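Side-chain contacts in WYL1 (Ruminococcus sp., PDB 6OAW), which acts as a WYL-domain accessory protein with a modulatory role in the Type VI-D CRISPR-Cas system: residues S65-S70 / D148-E153; L87-E92 / A120-T125; E96-S101 / E108-Y113; K126-V131 / F164-Y169; E170-A173 / E179-R182. All coordinates share one frame; numbering follows the deposited sequence.

Contact 1: residues S65-S70 / D148-E153; sequences SAYIAS and DDLYYE
Tyr67, on helix 55-71, reaches the turn that leads into helix 151-156, where Leu150 holds the N-cap position. The contact illustrates how one tyrosine can serve an apolar and a polar partner at a helix start. Its CG lies opposite the backbone N (chi1 173°), which carries the ring outward from CB. Along one flank CD1 and CE1 meet Leu150 CD2, and CE1 is the nearer, with CE1 and CD2 3.6 Å apart. Further out, CZ passes 3.9 Å from Asp149 O. At the tip, Tyr67 OH donates a hydrogen bond of 3.1 Å to Asp149 O, from 56° out of the carbonyl plane, while Asp149 CB lies against the same hydroxyl. A leucine in place of Tyr67 would probably leave Asp149 O without this donor and Leu150 CD2 with less to pack on. One helical turn on, Ser70 OG, bonded to Trp93 N, stands 4.3 Å from Glu153 OE2, which accepts hydrogen bonds from the backbone N-H of Val91 and Glu92.

Contact 2: residues L87-E92 / A120-T125; sequences LNAFVE and AKYEKT
Tyr122 lays the end of its ring on the type I turn Leu87-Phe90, overlapping Asn88 and Ala89. Its OH sits 3.3 Å from Asn88 CB, and its CZ comes within 4.1 Å of Ala89 CA. Asn88 O lies at the ring edge, 4.0 Å from Tyr122 CE2. The turn that the tyrosine meets is closed by the bond from Phe90 N to Leu87 O (3.1 Å).

One face of the ring is occupied by its own neighbour. Lys121 has its CG opposite the backbone N (chi1 -174°), and with a bend at chi2 (-141°) its chain runs over Tyr122, CD lying toward the rim. The ammonium then reaches forward, and Lys121 NZ donates to Tyr122 OH at 3.0 Å. A water accepts from Lys121 NZ at 3.1 Å and, weakly, from Asn88 ND2, so the two segments are also bridged through solvent. A phenylalanine here is likely to leave Lys121 NZ without its hydroxyl acceptor and Asp171 without a weak partner.

The arrangement joins the C-terminal end of helix 104-122 to the loop before helix 92-96. Helix 161-172 touches both partners: its Ala167 packs on Tyr122, and its Asp171 meets Asn88 and Ala89 and shares a weak hydrogen bond with Tyr122 OH through OD2.

Contact 3: residues E96-S101 / E108-Y113; sequences EEIDDS and EIIKSY
The carboxylate of Glu108 holds the ammonium of Lys111, the residue whose CG packs on Ile98: Glu108 OE2 receives Lys111 NZ through its syn lone pair in a salt bridge of 2.9 Å. In the loop that carries Ile98, the carboxylate of Asp99 takes two donors on one face. Ser101 N meets Asp99 OD1 from above the plane (49° out of it) at 2.9 Å, closing an Asx turn. Ser101 OG reaches the same oxygen at 2.6 Å on the syn side, much nearer the plane, and this double grip should restrain the rotation of Asp99.

Between these polar features the contact itself is apolar. Ile98 extends its longer branch (chi2 171°), putting CD1 3.8 Å from Ile110 CG2 and also 3.8 Å from Lys111 CG. The isoleucines point in opposing senses and pass side by side, whereas the lysine chain runs roughly perpendicular to Ile98. Lysine here works at two levels, its CG packing on Ile98 CD1 and its charge pairing with Glu108 and, weakly, reaching Tyr152 OH.

The loop thus folds back onto helix 104-122 soon after leaving helix 92-96. Helix 104-122 also lies at the interface with the second subunit, where Ile110 packs on Tyr113 of that subunit.

Contact 4: residues K126-V131 / F164-Y169; sequences KTENAV and FLKAVY
Glu128 belongs to a loop whose backbone is almost fully stretched at this residue, facing Lys166 on the regular helix 161-172. The two side chains approach from opposite directions and meet at their charged groups. Glu128 CG is wedged between the backbone N and the carbonyl carbon (chi1 70°), and the chain beyond it is extended, carrying the carboxylate toward the helix. Lys166 is likewise extended as far as CE and then bends at chi4 (59°), which turns its NZ to the acid. Lys166 NZ donates to Glu128 OE2 at 3.1 Å, and the oxygen receives it on its syn lone pair, in a hydrogen-bonded salt bridge. Behind this bond Lys166 CE lies 3.8 Å from the same OE2.

The pairing is narrow, burying just 61 Å² between the segments. The ammonium of Lys166 has other partners: NZ also donates to the backbone oxygen of Pro27, on strand 23-28, and forms a salt bridge with Glu170. Where the loop enters strand 131-136, Val131 pairs by backbone hydrogen bonds with Leu28 of strand 23-28.

A single ammonium therefore faces two carboxylates and a carbonyl oxygen. Such surroundings would be expected to favour its charged form, and this loop-to-helix pair rests on charge rather than on apolar burial.

Contact 5: residues E170-A173 / E179-R182; sequences EDYA and ERER
Arg180 lies over the ring of Tyr172 where two successive helices, 161-172 and 177-184, pack as a helix-loop-helix pair. The second begins its part with Glu179, whose OE1 accepts the backbone N-H of Ser176 in the link between them. Next comes Arg180. Its CB rests 3.6 Å from Tyr172 OH, and its CD stands over the ring face, 4.0 Å from the Tyr172 centroid and 21° off the normal, a CH-pi contact. Arg180 CD also lies 3.3 Å from Tyr172 O. A bend at chi3 (-38°) turns the guanidinium, which stands almost perpendicular to the ring (87°) with Tyr172 OH near its edge. Asp39 OD2, on helix 30-44, accepts from both Arg180 NE and Tyr172 OH, while Asp177 and Leu175 O take the outer nitrogens. Glu181 follows, binding Asn237 ND2 through OE1. Last is Arg182, whose NE donates to Gly83 O and NH1 to Asn237 OD1.

Contact 2 touches contacts 1, 4 and 5. Its centre is about 11 Å from that of contact 4 and 13 Å from that of contact 1. Phe90 CE1 lies 3.6 Å from Phe164 CZ, and Tyr122 CD1 3.5 Å from Ala167 CB, both joining contact 2 to the helix of contact 4. That helix, 161-172, runs on into contact 5, where Asp171 provides the tie to contact 2. Contact 3, nested within the loops closed by contacts 1 and 2, is more remote: its centre is about 28 Å from that of contact 4, although both touch the second subunit. Tyr152 OH and Lys111 NZ link contacts 1 and 3 weakly.

Contact 1: residues S65-S70 / D148-E153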
# COMPACT_ATOMS: atom_id res chain seq x y z
N SER B 65 -3.13 -14.47 -16.06
CA SER B 65 -2.62 -14.90 -14.74
C SER B 65 -3.73 -14.88 -13.70
O SER B 65 -3.89 -15.90 -12.99
CB SER B 65 -1.45 -14.05 -14.37
OG SER B 65 -0.41 -14.33 -15.27
N ALA B 66 -4.43 -13.76 -13.55
CA ALA B 66 -5.46 -13.59 -12.51
C ALA B 66 -6.58 -14.62 -12.75
O ALA B 66 -7.07 -15.18 -11.77
CB ALA B 66 -6.00 -12.18 -12.54
N TYR B 67 -6.95 -14.83 -14.01
CA TYR B 67 -8.07 -15.70 -14.44
C TYR B 67 -7.75 -17.16 -14.09
O TYR B 67 -8.60 -17.85 -13.49
CB TYR B 67 -8.35 -15.58 -15.94
CG TYR B 67 -9.37 -16.57 -16.43
CD1 TYR B 67 -10.61 -16.66 -15.82
CD2 TYR B 67 -9.10 -17.45 -17.48
CE1 TYR B 67 -11.57 -17.56 -16.25
CE2 TYR B 67 -10.04 -18.37 -17.91
CZ TYR B 67 -11.29 -18.42 -17.30
OH TYR B 67 -12.25 -19.31 -17.67
N ILE B 68 -6.58 -17.63 -14.47
CA ILE B 68 -6.22 -19.07 -14.29
C ILE B 68 -6.15 -19.39 -12.78
O ILE B 68 -6.57 -20.50 -12.40
CB ILE B 68 -4.93 -19.39 -15.07
CG1 ILE B 68 -4.81 -20.86 -15.48
CG2 ILE B 68 -3.72 -18.92 -14.28
N ALA B 69 -5.68 -18.46 -11.93
CA ALA B 69 -5.65 -18.70 -10.47
C ALA B 69 -7.10 -18.84 -9.96
O ALA B 69 -7.37 -19.74 -9.11
CB ALA B 69 -4.93 -17.60 -9.74
N SER B 70 -8.01 -18.00 -10.46
CA SER B 70 -9.43 -18.06 -10.05
C SER B 70 -10.04 -19.36 -10.57
O SER B 70 -10.63 -20.09 -9.79
CB SER B 70 -10.18 -16.85 -10.51
OG SER B 70 -11.53 -16.90 -10.06
N ASP B 148 -18.03 -20.58 -21.37
CA ASP B 148 -18.99 -20.78 -20.26
C ASP B 148 -18.22 -20.77 -18.92
O ASP B 148 -18.84 -21.04 -17.90
CB ASP B 148 -19.81 -22.06 -20.51
CG ASP B 148 -20.68 -21.98 -21.75
OD1 ASP B 148 -21.32 -20.92 -21.93
OD2 ASP B 148 -20.69 -22.95 -22.55
N ASP B 149 -16.92 -20.48 -18.93
CA ASP B 149 -16.04 -20.64 -17.74
C ASP B 149 -15.92 -19.31 -16.99
O ASP B 149 -14.97 -19.17 -16.21
CB ASP B 149 -14.67 -21.19 -18.14
CG ASP B 149 -14.70 -22.64 -18.58
OD1 ASP B 149 -15.43 -23.42 -17.97
OD2 ASP B 149 -14.00 -22.98 -19.53
N LEU B 150 -16.83 -18.37 -17.21
CA LEU B 150 -16.92 -17.07 -16.48
C LEU B 150 -18.35 -16.89 -15.95
O LEU B 150 -18.87 -15.75 -15.97
CB LEU B 150 -16.53 -15.95 -17.45
CG LEU B 150 -15.03 -15.80 -17.70
CD1 LEU B 150 -14.75 -14.85 -18.86
CD2 LEU B 150 -14.34 -15.31 -16.44
N TYR B 151 -18.97 -18.00 -15.54
CA TYR B 151 -20.40 -18.04 -15.14
C TYR B 151 -20.71 -16.89 -14.17
O TYR B 151 -21.62 -16.10 -14.42
CB TYR B 151 -20.73 -19.42 -14.57
CG TYR B 151 -22.17 -19.63 -14.17
CD1 TYR B 151 -23.19 -19.67 -15.11
CD2 TYR B 151 -22.51 -19.80 -12.84
CE1 TYR B 151 -24.51 -19.84 -14.72
CE2 TYR B 151 -23.81 -19.98 -12.43
CZ TYR B 151 -24.82 -20.00 -13.38
OH TYR B 151 -26.10 -20.15 -12.95
N TYR B 152 -19.98 -16.80 -13.06
CA TYR B 152 -20.29 -15.87 -11.94
C TYR B 152 -19.90 -14.44 -12.31
O TYR B 152 -20.56 -13.51 -11.84
CB TYR B 152 -19.64 -16.36 -10.65
CG TYR B 152 -20.19 -17.68 -10.18
CD1 TYR B 152 -21.47 -17.77 -9.65
CD2 TYR B 152 -19.45 -18.83 -10.30
CE1 TYR B 152 -21.98 -19.00 -9.23
CE2 TYR B 152 -19.95 -20.06 -9.91
CZ TYR B 152 -21.22 -20.15 -9.37
OH TYR B 152 -21.66 -21.39 -8.97
N GLU B 153 -18.85 -14.26 -13.12
CA GLU B 153 -18.41 -12.93 -13.58
C GLU B 153 -19.52 -12.33 -14.47
O GLU B 153 -19.87 -11.15 -14.28
CB GLU B 153 -17.06 -13.04 -14.29
CG GLU B 153 -15.91 -13.34 -13.34
CD GLU B 153 -15.70 -14.81 -12.97
OE1 GLU B 153 -16.35 -15.67 -13.60
OE2 GLU B 153 -14.86 -15.10 -12.05

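Contact 2: residues L87-E92 / A120-T125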
# COMPACT_ATOMS: atom_id res chain seq x y z
N LEU B 87 -7.73 -12.01 -7.41
CA LEU B 87 -8.33 -10.66 -7.51
C LEU B 87 -9.79 -10.74 -7.09
O LEU B 87 -10.47 -11.69 -7.53
CB LEU B 87 -8.27 -10.15 -8.95
CG LEU B 87 -6.92 -9.74 -9.48
CD1 LEU B 87 -7.10 -9.07 -10.83
CD2 LEU B 87 -6.23 -8.80 -8.50
N ASN B 88 -10.24 -9.73 -6.36
CA ASN B 88 -11.65 -9.49 -5.98
C ASN B 88 -12.52 -9.39 -7.24
O ASN B 88 -13.67 -9.77 -7.13
CB ASN B 88 -11.74 -8.27 -5.07
CG ASN B 88 -11.09 -8.55 -3.73
OD1 ASN B 88 -11.18 -9.66 -3.21
ND2 ASN B 88 -10.40 -7.56 -3.18
N ALA B 89 -11.99 -8.99 -8.40
CA ALA B 89 -12.77 -8.86 -9.66
C ALA B 89 -13.15 -10.23 -10.22
O ALA B 89 -14.16 -10.30 -10.95
CB ALA B 89 -12.02 -8.07 -10.69
N PHE B 90 -12.34 -11.26 -9.94
CA PHE B 90 -12.66 -12.66 -10.30
C PHE B 90 -13.51 -13.27 -9.18
O PHE B 90 -13.26 -13.01 -8.00
CB PHE B 90 -11.40 -13.45 -10.64
CG PHE B 90 -10.84 -13.07 -11.99
CD1 PHE B 90 -11.37 -13.61 -13.17
CD2 PHE B 90 -9.84 -12.11 -12.10
CE1 PHE B 90 -10.86 -13.24 -14.41
CE2 PHE B 90 -9.34 -11.74 -13.33
CZ PHE B 90 -9.84 -12.31 -14.48
N VAL B 91 -14.50 -14.06 -9.56
CA VAL B 91 -15.66 -14.41 -8.69
C VAL B 91 -15.69 -15.93 -8.46
O VAL B 91 -16.00 -16.31 -7.34
CB VAL B 91 -17.00 -13.89 -9.25
CG1 VAL B 91 -18.10 -14.01 -8.21
CG2 VAL B 91 -16.92 -12.45 -9.72
N GLU B 92 -15.34 -16.75 -9.45
CA GLU B 92 -15.29 -18.23 -9.30
C GLU B 92 -14.62 -18.64 -7.97
O GLU B 92 -15.22 -19.40 -7.22
CB GLU B 92 -14.56 -18.84 -10.50
CG GLU B 92 -14.38 -20.34 -10.39
CD GLU B 92 -15.39 -21.16 -11.13
OE1 GLU B 92 -16.32 -21.69 -10.46
OE2 GLU B 92 -15.24 -21.26 -12.37
N ALA B 120 -22.95 -4.64 -6.43
CA ALA B 120 -23.11 -3.28 -5.86
C ALA B 120 -21.75 -2.58 -5.82
O ALA B 120 -21.72 -1.37 -6.09
CB ALA B 120 -23.76 -3.32 -4.50
N LYS B 121 -20.67 -3.30 -5.52
CA LYS B 121 -19.31 -2.72 -5.34
C LYS B 121 -18.73 -2.23 -6.68
O LYS B 121 -18.19 -1.10 -6.68
CB LYS B 121 -18.35 -3.76 -4.76
CG LYS B 121 -16.97 -3.22 -4.42
CD LYS B 121 -15.89 -4.19 -4.76
CE LYS B 121 -14.57 -3.80 -4.14
NZ LYS B 121 -13.58 -4.88 -4.30
N TYR B 122 -18.81 -3.03 -7.75
CA TYR B 122 -18.30 -2.68 -9.10
C TYR B 122 -19.38 -1.99 -9.95
O TYR B 122 -19.09 -1.70 -11.10
CB TYR B 122 -17.73 -3.94 -9.79
CG TYR B 122 -16.54 -4.53 -9.07
CD1 TYR B 122 -15.35 -3.82 -8.94
CD2 TYR B 122 -16.59 -5.80 -8.52
CE1 TYR B 122 -14.26 -4.35 -8.26
CE2 TYR B 122 -15.52 -6.35 -7.84
CZ TYR B 122 -14.34 -5.63 -7.72
OH TYR B 122 -13.29 -6.17 -7.04
N GLU B 123 -20.57 -1.70 -9.40
CA GLU B 123 -21.66 -0.96 -10.11
C GLU B 123 -21.78 0.48 -9.57
O GLU B 123 -22.69 1.18 -10.05
CB GLU B 123 -23.02 -1.66 -9.95
N LYS B 124 -20.92 0.91 -8.64
CA LYS B 124 -20.98 2.27 -8.02
C LYS B 124 -20.33 3.28 -9.00
O LYS B 124 -19.09 3.19 -9.18
CB LYS B 124 -20.34 2.27 -6.63
N THR B 125 -21.14 4.15 -9.63
CA THR B 125 -20.70 5.25 -10.55
C THR B 125 -19.73 6.15 -9.77
O THR B 125 -20.07 6.53 -8.64
CB THR B 125 -21.90 6.02 -11.12
O HOH W 1 -10.53 -4.37 -4.37

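Contact 3: residues E96-S101 / E108-Y113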
# COMPACT_ATOMS: atom_id res chain seq x y z
N GLU B 96 -16.19 -20.76 -4.76
CA GLU B 96 -15.56 -22.04 -4.34
C GLU B 96 -15.01 -21.96 -2.91
O GLU B 96 -14.92 -23.00 -2.27
CB GLU B 96 -14.54 -22.46 -5.38
CG GLU B 96 -15.23 -22.97 -6.64
CD GLU B 96 -14.37 -23.15 -7.87
OE1 GLU B 96 -13.20 -22.72 -7.83
OE2 GLU B 96 -14.90 -23.70 -8.85
N GLU B 97 -14.69 -20.76 -2.42
CA GLU B 97 -14.18 -20.55 -1.06
C GLU B 97 -15.29 -20.77 -0.02
O GLU B 97 -14.98 -21.01 1.12
CB GLU B 97 -13.63 -19.12 -0.95
CG GLU B 97 -13.02 -18.80 0.39
CD GLU B 97 -12.46 -17.38 0.47
OE1 GLU B 97 -13.21 -16.43 0.16
OE2 GLU B 97 -11.29 -17.23 0.83
N ILE B 98 -16.56 -20.67 -0.40
CA ILE B 98 -17.69 -20.85 0.56
C ILE B 98 -17.52 -22.21 1.27
O ILE B 98 -17.33 -23.24 0.62
CB ILE B 98 -19.03 -20.73 -0.16
CG1 ILE B 98 -19.20 -19.33 -0.75
CG2 ILE B 98 -20.18 -21.11 0.78
CD1 ILE B 98 -20.42 -19.21 -1.67
N ASP B 99 -17.59 -22.20 2.59
CA ASP B 99 -17.51 -23.41 3.46
C ASP B 99 -18.22 -24.59 2.77
O ASP B 99 -19.47 -24.64 2.64
CB ASP B 99 -18.06 -23.04 4.84
CG ASP B 99 -18.18 -24.21 5.79
OD1 ASP B 99 -17.66 -25.29 5.42
OD2 ASP B 99 -18.86 -24.03 6.84
N ASP B 100 -17.41 -25.56 2.37
CA ASP B 100 -17.82 -26.80 1.67
C ASP B 100 -18.78 -27.63 2.53
O ASP B 100 -19.56 -28.39 1.94
CB ASP B 100 -16.55 -27.57 1.32
CG ASP B 100 -16.75 -28.78 0.45
OD1 ASP B 100 -17.79 -28.85 -0.25
OD2 ASP B 100 -15.85 -29.63 0.48
N SER B 101 -18.73 -27.51 3.86
CA SER B 101 -19.52 -28.36 4.80
C SER B 101 -21.00 -27.92 4.87
O SER B 101 -21.78 -28.66 5.46
CB SER B 101 -18.88 -28.36 6.17
OG SER B 101 -18.99 -27.09 6.80
N GLU B 108 -26.52 -21.66 -1.60
CA GLU B 108 -27.27 -20.83 -2.59
C GLU B 108 -27.55 -19.45 -1.96
O GLU B 108 -27.35 -18.41 -2.64
CB GLU B 108 -28.51 -21.56 -3.12
CG GLU B 108 -28.16 -22.74 -4.05
CD GLU B 108 -27.30 -22.33 -5.25
OE1 GLU B 108 -27.62 -21.31 -5.88
OE2 GLU B 108 -26.25 -22.97 -5.49
N ILE B 109 -27.93 -19.41 -0.69
CA ILE B 109 -28.18 -18.12 0.00
C ILE B 109 -26.87 -17.33 0.12
O ILE B 109 -26.89 -16.11 -0.10
CB ILE B 109 -28.90 -18.36 1.33
CG1 ILE B 109 -30.34 -18.81 1.06
CG2 ILE B 109 -28.85 -17.11 2.20
CD1 ILE B 109 -30.97 -19.53 2.20
N ILE B 110 -25.75 -18.00 0.40
CA ILE B 110 -24.45 -17.29 0.54
C ILE B 110 -24.04 -16.79 -0.85
O ILE B 110 -23.58 -15.64 -0.95
CB ILE B 110 -23.33 -18.16 1.13
CG1 ILE B 110 -23.69 -18.83 2.45
CG2 ILE B 110 -22.06 -17.32 1.23
CD1 ILE B 110 -23.77 -17.90 3.60
N LYS B 111 -24.11 -17.66 -1.85
CA LYS B 111 -23.82 -17.34 -3.27
C LYS B 111 -24.59 -16.07 -3.69
O LYS B 111 -23.93 -15.16 -4.18
CB LYS B 111 -24.19 -18.48 -4.21
CG LYS B 111 -23.17 -19.61 -4.33
CD LYS B 111 -23.49 -20.41 -5.61
CE LYS B 111 -23.01 -21.85 -5.58
NZ LYS B 111 -23.64 -22.59 -6.69
N SER B 112 -25.90 -15.98 -3.46
CA SER B 112 -26.70 -14.77 -3.81
C SER B 112 -26.20 -13.55 -3.02
O SER B 112 -26.14 -12.47 -3.60
CB SER B 112 -28.17 -14.98 -3.59
OG SER B 112 -28.60 -16.11 -4.30
N TYR B 113 -25.90 -13.71 -1.73
CA TYR B 113 -25.37 -12.60 -0.89
C TYR B 113 -24.07 -12.08 -1.51
O TYR B 113 -23.90 -10.85 -1.53
CB TYR B 113 -25.14 -13.04 0.57
CG TYR B 113 -24.18 -12.17 1.34
CD1 TYR B 113 -24.61 -10.99 1.95
CD2 TYR B 113 -22.83 -12.49 1.46
CE1 TYR B 113 -23.74 -10.18 2.66
CE2 TYR B 113 -21.95 -11.68 2.16
CZ TYR B 113 -22.41 -10.52 2.79
OH TYR B 113 -21.54 -9.68 3.44

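Contact 4: residues K126-V131 / F164-Y169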
# COMPACT_ATOMS: atom_id res chain seq x y z
N LYS B 126 -18.54 6.40 -10.32
CA LYS B 126 -17.48 7.26 -9.72
C LYS B 126 -17.45 8.59 -10.48
O LYS B 126 -17.76 8.59 -11.69
CB LYS B 126 -16.11 6.56 -9.80
N THR B 127 -17.13 9.70 -9.82
CA THR B 127 -16.89 11.01 -10.50
C THR B 127 -15.38 11.10 -10.76
O THR B 127 -14.65 11.24 -9.76
CB THR B 127 -17.52 12.16 -9.69
OG1 THR B 127 -18.87 11.78 -9.44
CG2 THR B 127 -17.52 13.49 -10.41
N GLU B 128 -14.94 10.96 -12.02
CA GLU B 128 -13.49 10.90 -12.41
C GLU B 128 -13.25 11.31 -13.88
O GLU B 128 -14.17 11.26 -14.71
CB GLU B 128 -12.91 9.51 -12.13
CG GLU B 128 -13.42 8.38 -13.04
CD GLU B 128 -12.85 6.99 -12.71
OE1 GLU B 128 -12.03 6.90 -11.75
OE2 GLU B 128 -13.23 5.99 -13.37
N ASN B 129 -12.03 11.72 -14.19
CA ASN B 129 -11.56 11.97 -15.57
C ASN B 129 -10.87 10.67 -16.02
O ASN B 129 -9.64 10.57 -15.85
CB ASN B 129 -10.67 13.21 -15.65
CG ASN B 129 -11.22 14.51 -15.07
OD1 ASN B 129 -12.40 14.87 -15.22
ND2 ASN B 129 -10.34 15.30 -14.47
N ALA B 130 -11.63 9.70 -16.52
CA ALA B 130 -11.15 8.34 -16.87
C ALA B 130 -10.19 8.37 -18.05
O ALA B 130 -10.38 9.20 -18.96
CB ALA B 130 -12.29 7.43 -17.19
N VAL B 131 -9.20 7.49 -18.03
CA VAL B 131 -8.28 7.28 -19.18
C VAL B 131 -8.85 6.12 -19.99
O VAL B 131 -9.01 5.03 -19.44
CB VAL B 131 -6.84 6.97 -18.75
CG1 VAL B 131 -5.91 6.94 -19.95
CG2 VAL B 131 -6.33 7.92 -17.67
N PHE B 164 -16.45 -5.53 -16.35
CA PHE B 164 -15.60 -6.66 -15.86
C PHE B 164 -14.12 -6.26 -15.97
O PHE B 164 -13.37 -6.34 -14.96
CB PHE B 164 -15.94 -7.93 -16.64
CG PHE B 164 -15.06 -9.13 -16.38
CD1 PHE B 164 -14.52 -9.38 -15.14
CD2 PHE B 164 -14.83 -10.05 -17.38
CE1 PHE B 164 -13.74 -10.50 -14.91
CE2 PHE B 164 -14.04 -11.17 -17.16
CZ PHE B 164 -13.48 -11.39 -15.93
N LEU B 165 -13.70 -5.81 -17.16
CA LEU B 165 -12.27 -5.51 -17.41
C LEU B 165 -11.85 -4.29 -16.58
O LEU B 165 -10.71 -4.31 -16.08
CB LEU B 165 -12.05 -5.28 -18.91
CG LEU B 165 -12.27 -6.50 -19.81
CD1 LEU B 165 -12.00 -6.15 -21.24
CD2 LEU B 165 -11.39 -7.67 -19.40
N LYS B 166 -12.70 -3.29 -16.42
CA LYS B 166 -12.35 -2.11 -15.59
C LYS B 166 -12.06 -2.60 -14.16
O LYS B 166 -11.08 -2.12 -13.52
CB LYS B 166 -13.47 -1.07 -15.60
CG LYS B 166 -13.27 0.06 -14.60
CD LYS B 166 -14.39 1.10 -14.61
CE LYS B 166 -14.11 2.27 -13.68
NZ LYS B 166 -12.85 2.99 -13.99
N ALA B 167 -12.90 -3.51 -13.67
CA ALA B 167 -12.79 -4.07 -12.30
C ALA B 167 -11.48 -4.85 -12.19
O ALA B 167 -10.80 -4.71 -11.19
CB ALA B 167 -13.99 -4.92 -12.00
N VAL B 168 -11.14 -5.65 -13.19
CA VAL B 168 -9.88 -6.44 -13.16
C VAL B 168 -8.68 -5.49 -13.00
O VAL B 168 -7.84 -5.76 -12.14
CB VAL B 168 -9.76 -7.33 -14.41
CG1 VAL B 168 -8.33 -7.84 -14.60
CG2 VAL B 168 -10.72 -8.49 -14.35
N TYR B 169 -8.61 -4.41 -13.79
CA TYR B 169 -7.38 -3.57 -13.90
C TYR B 169 -7.34 -2.59 -12.73
O TYR B 169 -6.24 -2.34 -12.25
CB TYR B 169 -7.25 -2.94 -15.29
CG TYR B 169 -7.09 -4.00 -16.35
CD1 TYR B 169 -6.09 -4.94 -16.27
CD2 TYR B 169 -8.03 -4.14 -17.36
CE1 TYR B 169 -5.97 -5.97 -17.19
CE2 TYR B 169 -7.94 -5.16 -18.28
CZ TYR B 169 -6.91 -6.09 -18.21
OH TYR B 169 -6.84 -7.08 -19.15

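Contact 5: residues E170-A173 / E179-R182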
# COMPACT_ATOMS: atom_id res chain seq x y z
N GLU B 170 -8.50 -2.09 -12.27
CA GLU B 170 -8.56 -1.24 -11.04
C GLU B 170 -8.10 -2.09 -9.85
O GLU B 170 -7.35 -1.56 -9.01
CB GLU B 170 -9.95 -0.67 -10.75
CG GLU B 170 -10.46 0.27 -11.80
CD GLU B 170 -9.95 1.70 -11.79
OE1 GLU B 170 -9.08 2.05 -10.96
OE2 GLU B 170 -10.42 2.48 -12.66
N ASP B 171 -8.51 -3.35 -9.77
CA ASP B 171 -8.08 -4.22 -8.65
C ASP B 171 -6.57 -4.53 -8.77
O ASP B 171 -5.87 -4.47 -7.76
CB ASP B 171 -8.84 -5.54 -8.58
CG ASP B 171 -10.18 -5.45 -7.90
OD1 ASP B 171 -10.55 -4.34 -7.47
OD2 ASP B 171 -10.85 -6.49 -7.85
N TYR B 172 -6.10 -4.86 -9.97
CA TYR B 172 -4.66 -5.06 -10.23
C TYR B 172 -3.87 -3.91 -9.61
O TYR B 172 -3.00 -4.15 -8.77
CB TYR B 172 -4.39 -5.17 -11.73
CG TYR B 172 -2.91 -5.19 -12.03
CD1 TYR B 172 -2.16 -6.34 -11.85
CD2 TYR B 172 -2.26 -4.03 -12.41
CE1 TYR B 172 -0.80 -6.35 -12.11
CE2 TYR B 172 -0.91 -4.02 -12.67
CZ TYR B 172 -0.18 -5.18 -12.52
OH TYR B 172 1.15 -5.11 -12.80
N ALA B 173 -4.26 -2.68 -9.95
CA ALA B 173 -3.56 -1.43 -9.57
C ALA B 173 -3.50 -1.22 -8.06
O ALA B 173 -2.66 -0.38 -7.66
CB ALA B 173 -4.22 -0.24 -10.21
N GLU B 179 2.72 -8.42 -5.08
CA GLU B 179 1.54 -9.13 -5.64
C GLU B 179 1.48 -8.87 -7.14
O GLU B 179 1.32 -9.84 -7.88
CB GLU B 179 0.25 -8.72 -4.94
CG GLU B 179 0.03 -9.46 -3.62
CD GLU B 179 -1.01 -8.79 -2.72
OE1 GLU B 179 -1.17 -7.54 -2.79
OE2 GLU B 179 -1.69 -9.53 -1.99
N ARG B 180 1.63 -7.63 -7.58
CA ARG B 180 1.52 -7.30 -9.03
C ARG B 180 2.59 -8.07 -9.78
O ARG B 180 2.29 -8.60 -10.85
CB ARG B 180 1.58 -5.80 -9.29
CG ARG B 180 0.40 -5.05 -8.69
CD ARG B 180 0.28 -3.62 -9.12
NE ARG B 180 1.56 -2.93 -9.24
CZ ARG B 180 2.23 -2.32 -8.27
NH1 ARG B 180 1.78 -2.32 -7.02
NH2 ARG B 180 3.39 -1.76 -8.55
N GLU B 181 3.78 -8.18 -9.19
CA GLU B 181 4.93 -8.86 -9.82
C GLU B 181 4.63 -10.35 -10.02
O GLU B 181 5.05 -10.91 -11.04
CB GLU B 181 6.19 -8.60 -8.99
CG GLU B 181 7.45 -9.00 -9.72
CD GLU B 181 8.68 -9.11 -8.84
OE1 GLU B 181 8.65 -9.91 -7.85
OE2 GLU B 181 9.63 -8.38 -9.13
N ARG B 182 3.88 -10.97 -9.10
CA ARG B 182 3.60 -12.43 -9.19
C ARG B 182 2.59 -12.68 -10.31
O ARG B 182 2.70 -13.70 -10.96
CB ARG B 182 3.14 -13.01 -7.86
CG ARG B 182 4.17 -12.85 -6.75
CD ARG B 182 4.05 -13.95 -5.72
NE ARG B 182 2.92 -13.74 -4.83
CZ ARG B 182 2.88 -12.86 -3.83
NH1 ARG B 182 3.90 -12.06 -3.61
NH2 ARG B 182 1.80 -12.74 -3.08